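Local coordinates for putative mandelate racemase (Salmonella typhimurium, PDB 2O56), which is of unknown specificity but binds magnesium and, as a member of the enolase superfamily, is probably a hydro-lyase (dehydratase), at residues Q136-W141 / G182-Q187; E154-A159 / Y202-A207; G191-K196 / A231-R236. All blocks are in the same frame, centred on the assembly; numbering follows the deposited sequence.

Contact 1: Q136-W141 / G182-Q187; sequences QLQFGW and GNWNQQ
One face of the Trp184 indole receives the rim of the Phe139 ring: Phe139 CZ stands over the middle of the ring system, 3.9 Å from Trp184 CE2. The neighbouring atom, Phe139 CE1, lies 4.0 Å from Trp184 CE3, and these two atoms rest on the six-membered ring. The pair is T-shaped, although the planes meet at 58° and so fall short of perpendicular. Phe139 itself is covered on one face by its sequence neighbour, with Gln138 CG over the ring centre. That same methylene reaches the indole, 3.7 Å from Trp184 CZ3, and thus fills the corner between the two aromatic groups.

The Gln138 amide then continues past the far rim of the indole, Gln138 NE2 coming 3.5 Å from Trp184 CH2. Its plane is turned only 12° from that of the indole, yet the nitrogen approaches obliquely. Trp184 turns its CG to the side away from its own N (chi1 179°), which carries the indole out from the loop to both partners.

No hydrogen bond joins the two segments; the polar work is done at the Gln138 amide. Its NE2 gives a fairly straight bond of 2.8 Å to Gln136 OE1, approaching from above that carbonyl plane, while its OE1 accepts from Asp174 N. Held at both ends, the amide has little freedom to rotate. Gln136 NE2 in turn bonds Glu221 OE1, so a hydrogen-bonded chain runs from Gln138 through Gln136 to a magnesium ligand, with Trp184 packed against its outer end. The Gln138 side chain is about 8 Å from the ion. Loops that follow strands 130-135 and 170-173 thus pack together beside the metal centre, the usual place for the active site in the modified TIM barrel of the enolase superfamily.

Contact 2: E154-A159 / Y202-A207; sequences EQYAQA and YDRMAA
Tyr156 and Arg204 lie face to face along their length between helices 153-165 and 195-212, two of the outer helices of the modified TIM barrel. The first kind of interaction is a CH-pi contact: Arg204 CG lies 4.0 Å from the centroid of the Tyr156 ring, 21° off its normal. Arg204 CG stands beside its own N and opposite the carbonyl carbon (chi1 -70°), which sends the extended chain along the phenol. Further out, Arg204 CD covers the same face, and Arg204 NE approaches to 3.4 Å from Tyr156 CE2. At the far end the roles change, since Tyr156 OH sits over the centre of the guanidinium, 3.6 Å from Arg204 CZ. Ring and guanidinium planes are 28° apart, so the two groups are inclined to each other.

Hydrogen bonding comes entirely from outside the pair. The guanidinium is caught by backbone carbonyls of two loops, NE bonding Thr151 O, NH1 both Thr175 O and Met178 O, and NH2 Asp179 O. These bonds occupy all three nitrogens and fix the rotation of the group, and the converging carbonyl dipoles would be expected to stabilise its positive charge. Tyr156 OH is bonded to Leu150 O, which is consistent with the phenol being held along the arginine. Both side chains are buried, and together they tie the two helices to the loops that precede them.

The alanine pair Ala157 and Ala207 adds apolar packing between the helices. Small side chains let the backbones close to 5.4 Å between Ala157 CA and Ala207 CA. Ala157 CB and Ala207 CB are 4.3 Å apart, and Ala157 CB also rests 3.6 Å from the carbonyl oxygen Ala207 O.

Contact 3: G191-K196 / A231-R236; sequences GPLTDK and AIQFGR
Gln233 grips the backbone of Leu193 with both ends of its amide, a pair of hydrogen bonds linking helix 228-238 of the modified TIM barrel to the residues leading into helix 195-212. Leu193 N donates to Gln233 OE1 at 2.9 Å, in the carbonyl plane and on a lone pair. The return bond, Gln233 NE2 to Leu193 O, is nearly straight at 167°, and the acceptor lies in the amide plane of Gln233. Together the pair fixes the amide's rotation and satisfies the backbone N-H and C=O of one extended residue.

Reach comes from the glutamine's own shape: CG is anti to the backbone N (chi1 -159°) and the chain runs extended beyond it. Beyond the two bonds, Leu193 CB touches Gln233 OE1 (3.8 Å), while Leu198 packs on both residues from the following helix.

Further out, Gly191 N is bonded to Asp227 OD1, and Thr194 OG1 is hydrogen-bonded to Asp217 OD2 of a neighbouring subunit. Asp195 forms a salt bridge with Arg199. A water accepts from Gln233 NE2 at 2.8 Å and donates a weak 3.4 Å bond to Asp195 OD1.

In the fold
The three contacts lie on one side of the chain's centre, in the barrel domain, and run from the metal site out to the helical shell. Contacts 1 and 2 are centred 12 Å apart and touch, Gln138 CB packing on Tyr156 OH; contact 3 is about 18 Å from either centre. Contacts 2 and 3 share helix 195-212, and Phe234 of contact 3 packs on Tyr202 and Met205. Along the chain contact 2 interleaves with both others, whereas contact 1 closes before contact 3 opens. The connection after strand 170-173 thus runs from beside the metal site at 182-187 to 191-196 at the start of helix 195-212, and both ends touch neighbouring subunits.

Contact 1: Q136-W141 / G182-Q187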
loop_
_atom_site.group_PDB
_atom_site.type_symbol
_atom_site.label_atom_id
_atom_site.label_comp_id
_atom_site.label_asym_id
_atom_site.label_seq_id
_atom_site.Cartn_x
_atom_site.Cartn_y
_atom_site.Cartn_z
ATOM N N GLN A 136 4.520 27.653 28.084
ATOM C CA GLN A 136 5.397 28.675 27.492
ATOM C C GLN A 136 6.390 29.381 28.435
ATOM O O GLN A 136 6.437 30.613 28.505
ATOM C CB GLN A 136 4.629 29.678 26.610
ATOM C CG GLN A 136 3.527 29.080 25.704
ATOM C CD GLN A 136 4.037 28.207 24.538
ATOM O OE1 GLN A 136 5.227 27.918 24.416
ATOM N NE2 GLN A 136 3.112 27.782 23.681
ATOM N N LEU A 137 7.191 28.581 29.129
ATOM C CA LEU A 137 8.170 29.043 30.105
ATOM C C LEU A 137 9.290 29.922 29.564
ATOM O O LEU A 137 9.988 30.563 30.344
ATOM C CB LEU A 137 8.804 27.845 30.821
ATOM C CG LEU A 137 8.334 27.475 32.224
ATOM C CD1 LEU A 137 6.828 27.531 32.389
ATOM C CD2 LEU A 137 8.850 26.109 32.527
ATOM N N GLN A 138 9.469 29.952 28.242
ATOM C CA GLN A 138 10.408 30.875 27.602
ATOM C C GLN A 138 10.062 32.331 27.886
ATOM O O GLN A 138 10.898 33.221 27.720
ATOM C CB GLN A 138 10.518 30.630 26.093
ATOM C CG GLN A 138 9.217 30.918 25.297
ATOM C CD GLN A 138 8.284 29.719 25.231
ATOM O OE1 GLN A 138 8.405 28.776 26.006
ATOM N NE2 GLN A 138 7.356 29.749 24.281
ATOM N N PHE A 139 8.836 32.569 28.339
ATOM C CA PHE A 139 8.406 33.919 28.658
ATOM C C PHE A 139 8.333 34.145 30.158
ATOM O O PHE A 139 7.824 35.168 30.616
ATOM C CB PHE A 139 7.062 34.219 28.000
ATOM C CG PHE A 139 7.076 34.078 26.504
ATOM C CD1 PHE A 139 8.062 34.689 25.739
ATOM C CD2 PHE A 139 6.095 33.339 25.859
ATOM C CE1 PHE A 139 8.073 34.565 24.363
ATOM C CE2 PHE A 139 6.096 33.209 24.469
ATOM C CZ PHE A 139 7.079 33.828 23.721
ATOM N N GLY A 140 8.847 33.185 30.917
ATOM C CA GLY A 140 8.914 33.305 32.362
ATOM C C GLY A 140 7.728 32.724 33.099
ATOM O O GLY A 140 6.734 32.310 32.497
ATOM N N TRP A 141 7.842 32.701 34.420
ATOM C CA TRP A 141 6.768 32.258 35.297
ATOM C C TRP A 141 6.999 32.876 36.682
ATOM O O TRP A 141 8.149 33.139 37.060
ATOM C CB TRP A 141 6.759 30.730 35.418
ATOM C CG TRP A 141 5.423 30.218 35.866
ATOM C CD1 TRP A 141 5.036 29.923 37.146
ATOM C CD2 TRP A 141 4.288 29.975 35.036
ATOM N NE1 TRP A 141 3.728 29.493 37.157
ATOM C CE2 TRP A 141 3.244 29.523 35.875
ATOM C CE3 TRP A 141 4.055 30.078 33.656
ATOM C CZ2 TRP A 141 1.985 29.180 35.381
ATOM C CZ3 TRP A 141 2.809 29.744 33.170
ATOM C CH2 TRP A 141 1.784 29.304 34.027
ATOM N N GLY A 182 17.674 37.405 22.887
ATOM C CA GLY A 182 16.321 37.675 23.356
ATOM C C GLY A 182 15.399 38.095 22.239
ATOM O O GLY A 182 14.358 38.707 22.491
ATOM N N ASN A 183 15.774 37.765 21.004
ATOM C CA ASN A 183 14.867 37.938 19.861
ATOM C C ASN A 183 14.039 36.670 19.631
ATOM O O ASN A 183 14.583 35.567 19.663
ATOM C CB ASN A 183 15.660 38.279 18.591
ATOM C CG ASN A 183 16.586 39.481 18.771
ATOM O OD1 ASN A 183 16.135 40.605 18.969
ATOM N ND2 ASN A 183 17.879 39.245 18.683
ATOM N N TRP A 184 12.740 36.848 19.375
ATOM C CA TRP A 184 11.779 35.753 19.249
ATOM C C TRP A 184 11.468 35.466 17.793
ATOM O O TRP A 184 11.006 36.357 17.083
ATOM C CB TRP A 184 10.464 36.098 19.976
ATOM C CG TRP A 184 9.410 35.008 19.873
ATOM C CD1 TRP A 184 8.256 35.040 19.136
ATOM C CD2 TRP A 184 9.436 33.727 20.517
ATOM N NE1 TRP A 184 7.564 33.864 19.292
ATOM C CE2 TRP A 184 8.265 33.041 20.132
ATOM C CE3 TRP A 184 10.338 33.094 21.388
ATOM C CZ2 TRP A 184 7.969 31.748 20.583
ATOM C CZ3 TRP A 184 10.043 31.808 21.836
ATOM C CH2 TRP A 184 8.867 31.153 21.431
ATOM N N ASN A 185 11.706 34.220 17.371
ATOM C CA ASN A 185 11.314 33.736 16.052
ATOM C C ASN A 185 11.909 34.611 14.952
ATOM O O ASN A 185 11.195 35.167 14.114
ATOM C CB ASN A 185 9.779 33.642 15.922
ATOM C CG ASN A 185 9.336 32.831 14.708
ATOM O OD1 ASN A 185 10.049 31.942 14.236
ATOM N ND2 ASN A 185 8.147 33.141 14.199
ATOM N N GLN A 186 13.227 34.749 14.957
ATOM C CA GLN A 186 13.837 35.575 13.944
ATOM C C GLN A 186 14.918 34.886 13.141
ATOM O O GLN A 186 15.390 35.432 12.137
ATOM C CB GLN A 186 14.310 36.886 14.539
ATOM C CG GLN A 186 13.205 37.927 14.607
ATOM C CD GLN A 186 13.638 39.176 15.340
ATOM O OE1 GLN A 186 14.836 39.460 15.478
ATOM N NE2 GLN A 186 12.665 39.934 15.820
ATOM N N GLN A 187 15.298 33.683 13.564
ATOM C CA GLN A 187 16.225 32.867 12.775
ATOM C C GLN A 187 15.456 31.919 11.840
ATOM O O GLN A 187 14.297 31.584 12.097
ATOM C CB GLN A 187 17.245 32.141 13.675
ATOM C CG GLN A 187 16.621 31.329 14.764
ATOM C CD GLN A 187 17.436 31.257 16.036
ATOM O OE1 GLN A 187 18.663 31.380 16.026
ATOM N NE2 GLN A 187 16.744 31.027 17.151
#

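Contact 2: E154-A159 / Y202-A207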
loop_
_atom_site.group_PDB
_atom_site.type_symbol
_atom_site.label_atom_id
_atom_site.label_comp_id
_atom_site.label_asym_id
_atom_site.label_seq_id
_atom_site.Cartn_x
_atom_site.Cartn_y
_atom_site.Cartn_z
ATOM N N GLU A 154 20.090 28.606 32.680
ATOM C CA GLU A 154 19.828 28.827 34.108
ATOM C C GLU A 154 18.484 29.524 34.355
ATOM O O GLU A 154 17.751 29.150 35.277
ATOM C CB GLU A 154 20.991 29.635 34.714
ATOM C CG GLU A 154 20.634 30.595 35.835
ATOM C CD GLU A 154 20.731 29.948 37.196
ATOM O OE1 GLU A 154 21.633 30.333 37.970
ATOM O OE2 GLU A 154 19.909 29.051 37.492
ATOM N N GLN A 155 18.161 30.510 33.513
ATOM C CA GLN A 155 16.875 31.214 33.573
ATOM C C GLN A 155 15.686 30.281 33.323
ATOM O O GLN A 155 14.660 30.389 33.998
ATOM C CB GLN A 155 16.833 32.368 32.574
ATOM C CG GLN A 155 17.910 33.429 32.759
ATOM C CD GLN A 155 17.683 34.632 31.872
ATOM O OE1 GLN A 155 17.160 35.657 32.309
ATOM N NE2 GLN A 155 18.066 34.514 30.614
ATOM N N TYR A 156 15.831 29.379 32.348
ATOM C CA TYR A 156 14.783 28.402 32.013
ATOM C C TYR A 156 14.559 27.425 33.171
ATOM O O TYR A 156 13.414 27.163 33.574
ATOM C CB TYR A 156 15.146 27.663 30.707
ATOM C CG TYR A 156 14.878 28.465 29.435
ATOM C CD1 TYR A 156 13.802 28.160 28.603
ATOM C CD2 TYR A 156 15.712 29.512 29.059
ATOM C CE1 TYR A 156 13.561 28.887 27.440
ATOM C CE2 TYR A 156 15.473 30.245 27.906
ATOM C CZ TYR A 156 14.404 29.929 27.100
ATOM O OH TYR A 156 14.189 30.672 25.957
ATOM N N ALA A 157 15.657 26.917 33.735
ATOM C CA ALA A 157 15.609 26.081 34.941
ATOM C C ALA A 157 14.861 26.769 36.082
ATOM O O ALA A 157 14.020 26.154 36.750
ATOM C CB ALA A 157 17.003 25.732 35.383
ATOM N N GLN A 158 15.183 28.047 36.295
ATOM C CA GLN A 158 14.563 28.856 37.343
ATOM C C GLN A 158 13.059 29.023 37.154
ATOM O O GLN A 158 12.296 28.815 38.094
ATOM C CB GLN A 158 15.230 30.232 37.443
ATOM C CG GLN A 158 14.886 30.994 38.722
ATOM C CD GLN A 158 14.865 30.100 39.953
ATOM O OE1 GLN A 158 15.901 29.566 40.366
ATOM N NE2 GLN A 158 13.678 29.929 40.543
ATOM N N ALA A 159 12.634 29.391 35.942
ATOM C CA ALA A 159 11.205 29.574 35.666
ATOM C C ALA A 159 10.430 28.265 35.880
ATOM O O ALA A 159 9.295 28.281 36.379
ATOM C CB ALA A 159 10.988 30.122 34.263
ATOM N N TYR A 202 18.804 22.651 23.212
ATOM C CA TYR A 202 19.082 21.464 24.016
ATOM C C TYR A 202 19.586 21.792 25.428
ATOM O O TYR A 202 19.189 21.136 26.402
ATOM C CB TYR A 202 20.114 20.555 23.339
ATOM C CG TYR A 202 20.533 19.424 24.245
ATOM C CD1 TYR A 202 19.741 18.285 24.363
ATOM C CD2 TYR A 202 21.695 19.510 25.025
ATOM C CE1 TYR A 202 20.099 17.254 25.215
ATOM C CE2 TYR A 202 22.048 18.491 25.880
ATOM C CZ TYR A 202 21.255 17.371 25.972
ATOM O OH TYR A 202 21.607 16.349 26.818
ATOM N N ASP A 203 20.495 22.764 25.520
ATOM C CA ASP A 203 21.096 23.148 26.815
ATOM C C ASP A 203 20.059 23.773 27.746
ATOM O O ASP A 203 20.032 23.474 28.937
ATOM C CB ASP A 203 22.246 24.138 26.618
ATOM C CG ASP A 203 23.481 23.497 26.020
ATOM O OD1 ASP A 203 23.643 22.251 26.092
ATOM O OD2 ASP A 203 24.289 24.252 25.459
ATOM N N ARG A 204 19.199 24.630 27.202
ATOM C CA ARG A 204 18.066 25.143 27.973
ATOM C C ARG A 204 17.174 23.999 28.474
ATOM O O ARG A 204 16.804 23.944 29.649
ATOM C CB ARG A 204 17.237 26.135 27.150
ATOM C CG ARG A 204 17.915 27.466 26.884
ATOM C CD ARG A 204 17.372 28.074 25.623
ATOM N NE ARG A 204 17.734 29.480 25.461
ATOM C CZ ARG A 204 17.439 30.212 24.393
ATOM N NH1 ARG A 204 16.787 29.671 23.370
ATOM N NH2 ARG A 204 17.803 31.486 24.339
ATOM N N MET A 205 16.862 23.067 27.584
ATOM C CA MET A 205 15.961 21.972 27.925
ATOM C C MET A 205 16.586 21.024 28.960
ATOM O O MET A 205 15.899 20.539 29.866
ATOM C CB MET A 205 15.536 21.223 26.659
ATOM C CG MET A 205 14.392 20.258 26.872
ATOM S SD MET A 205 12.800 21.042 26.716
ATOM C CE MET A 205 12.791 21.449 24.968
ATOM N N ALA A 206 17.892 20.781 28.844
ATOM C CA ALA A 206 18.568 19.861 29.759
ATOM C C ALA A 206 18.732 20.504 31.138
ATOM O O ALA A 206 18.715 19.811 32.166
ATOM C CB ALA A 206 19.938 19.448 29.186
ATOM N N ALA A 207 18.885 21.830 31.149
ATOM C CA ALA A 207 18.864 22.643 32.378
ATOM C C ALA A 207 17.547 22.500 33.141
ATOM O O ALA A 207 17.534 22.301 34.353
ATOM C CB ALA A 207 19.124 24.119 32.035
#

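Contact 3: G191-K196 / A231-R236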
loop_
_atom_site.group_PDB
_atom_site.type_symbol
_atom_site.label_atom_id
_atom_site.label_comp_id
_atom_site.label_asym_id
_atom_site.label_seq_id
_atom_site.Cartn_x
_atom_site.Cartn_y
_atom_site.Cartn_z
ATOM N N GLY A 191 15.128 23.374 7.345
ATOM C CA GLY A 191 16.231 22.673 6.685
ATOM C C GLY A 191 17.202 22.110 7.699
ATOM O O GLY A 191 16.958 22.203 8.904
ATOM N N PRO A 192 18.310 21.516 7.227
ATOM C CA PRO A 192 19.317 21.055 8.189
ATOM C C PRO A 192 20.001 22.264 8.823
ATOM O O PRO A 192 20.227 23.257 8.146
ATOM C CB PRO A 192 20.297 20.232 7.339
ATOM C CG PRO A 192 19.991 20.536 5.920
ATOM C CD PRO A 192 18.692 21.285 5.824
ATOM N N LEU A 193 20.288 22.206 10.121
ATOM C CA LEU A 193 20.712 23.399 10.840
ATOM C C LEU A 193 22.091 23.185 11.457
ATOM O O LEU A 193 22.424 22.067 11.850
ATOM C CB LEU A 193 19.696 23.780 11.921
ATOM C CG LEU A 193 18.259 24.180 11.565
ATOM C CD1 LEU A 193 17.465 24.368 12.846
ATOM C CD2 LEU A 193 18.216 25.454 10.704
ATOM N N THR A 194 22.895 24.246 11.531
ATOM C CA THR A 194 24.199 24.174 12.209
ATOM C C THR A 194 23.979 23.853 13.685
ATOM O O THR A 194 23.008 24.306 14.292
ATOM C CB THR A 194 25.017 25.508 12.102
ATOM O OG1 THR A 194 25.016 25.976 10.753
ATOM C CG2 THR A 194 26.478 25.290 12.518
ATOM N N ASP A 195 24.892 23.083 14.264
ATOM C CA ASP A 195 24.713 22.586 15.617
ATOM C C ASP A 195 24.370 23.658 16.648
ATOM O O ASP A 195 23.528 23.438 17.513
ATOM C CB ASP A 195 25.921 21.779 16.065
ATOM C CG ASP A 195 25.715 21.151 17.416
ATOM O OD1 ASP A 195 24.877 20.228 17.523
ATOM O OD2 ASP A 195 26.370 21.605 18.369
ATOM N N LYS A 196 25.002 24.821 16.541
ATOM C CA LYS A 196 24.865 25.864 17.563
ATOM C C LYS A 196 23.433 26.356 17.729
ATOM O O LYS A 196 22.998 26.653 18.835
ATOM C CB LYS A 196 25.784 27.049 17.262
ATOM C CG LYS A 196 25.723 27.565 15.834
ATOM C CD LYS A 196 26.612 28.775 15.651
ATOM C CE LYS A 196 27.016 28.910 14.202
ATOM N NZ LYS A 196 27.552 30.270 13.942
ATOM N N ALA A 231 12.949 19.615 12.739
ATOM C CA ALA A 231 12.161 19.000 13.818
ATOM C C ALA A 231 12.761 17.647 14.194
ATOM O O ALA A 231 12.852 17.296 15.380
ATOM C CB ALA A 231 10.676 18.822 13.390
ATOM N N ILE A 232 13.168 16.886 13.183
ATOM C CA ILE A 232 13.858 15.612 13.419
ATOM C C ILE A 232 15.220 15.791 14.091
ATOM O O ILE A 232 15.552 15.060 15.011
ATOM C CB ILE A 232 13.974 14.757 12.140
ATOM C CG1 ILE A 232 12.582 14.228 11.738
ATOM C CG2 ILE A 232 14.962 13.583 12.343
ATOM C CD1 ILE A 232 12.506 13.763 10.282
ATOM N N GLN A 233 15.990 16.776 13.637
ATOM C CA GLN A 233 17.325 17.042 14.202
ATOM C C GLN A 233 17.190 17.346 15.702
ATOM O O GLN A 233 17.857 16.736 16.537
ATOM C CB GLN A 233 17.945 18.236 13.470
ATOM C CG GLN A 233 19.468 18.301 13.574
ATOM C CD GLN A 233 20.051 19.510 12.856
ATOM O OE1 GLN A 233 19.511 19.982 11.857
ATOM N NE2 GLN A 233 21.156 20.026 13.385
ATOM N N PHE A 234 16.280 18.260 16.027
ATOM C CA PHE A 234 16.031 18.643 17.406
ATOM C C PHE A 234 15.438 17.535 18.262
ATOM O O PHE A 234 15.889 17.303 19.389
ATOM C CB PHE A 234 15.169 19.903 17.489
ATOM C CG PHE A 234 15.106 20.470 18.871
ATOM C CD1 PHE A 234 16.270 20.927 19.497
ATOM C CD2 PHE A 234 13.904 20.508 19.567
ATOM C CE1 PHE A 234 16.228 21.432 20.781
ATOM C CE2 PHE A 234 13.856 21.020 20.857
ATOM C CZ PHE A 234 15.028 21.483 21.461
ATOM N N GLY A 235 14.437 16.832 17.739
ATOM C CA GLY A 235 13.786 15.774 18.534
ATOM C C GLY A 235 14.749 14.683 18.966
ATOM O O GLY A 235 14.694 14.202 20.110
ATOM N N ARG A 236 15.644 14.303 18.057
ATOM C CA ARG A 236 16.663 13.280 18.314
ATOM C C ARG A 236 17.641 13.722 19.405
ATOM O O ARG A 236 18.129 12.905 20.172
ATOM C CB ARG A 236 17.451 12.973 17.040
ATOM C CG ARG A 236 16.751 12.024 16.075
ATOM C CD ARG A 236 17.697 11.578 14.971
ATOM N NE ARG A 236 17.048 10.683 14.020
ATOM C CZ ARG A 236 17.259 10.691 12.706
ATOM N NH1 ARG A 236 18.111 11.556 12.159
ATOM N NH2 ARG A 236 16.606 9.830 11.938
HETATM O O HOH W 1 22.058 19.212 15.876
#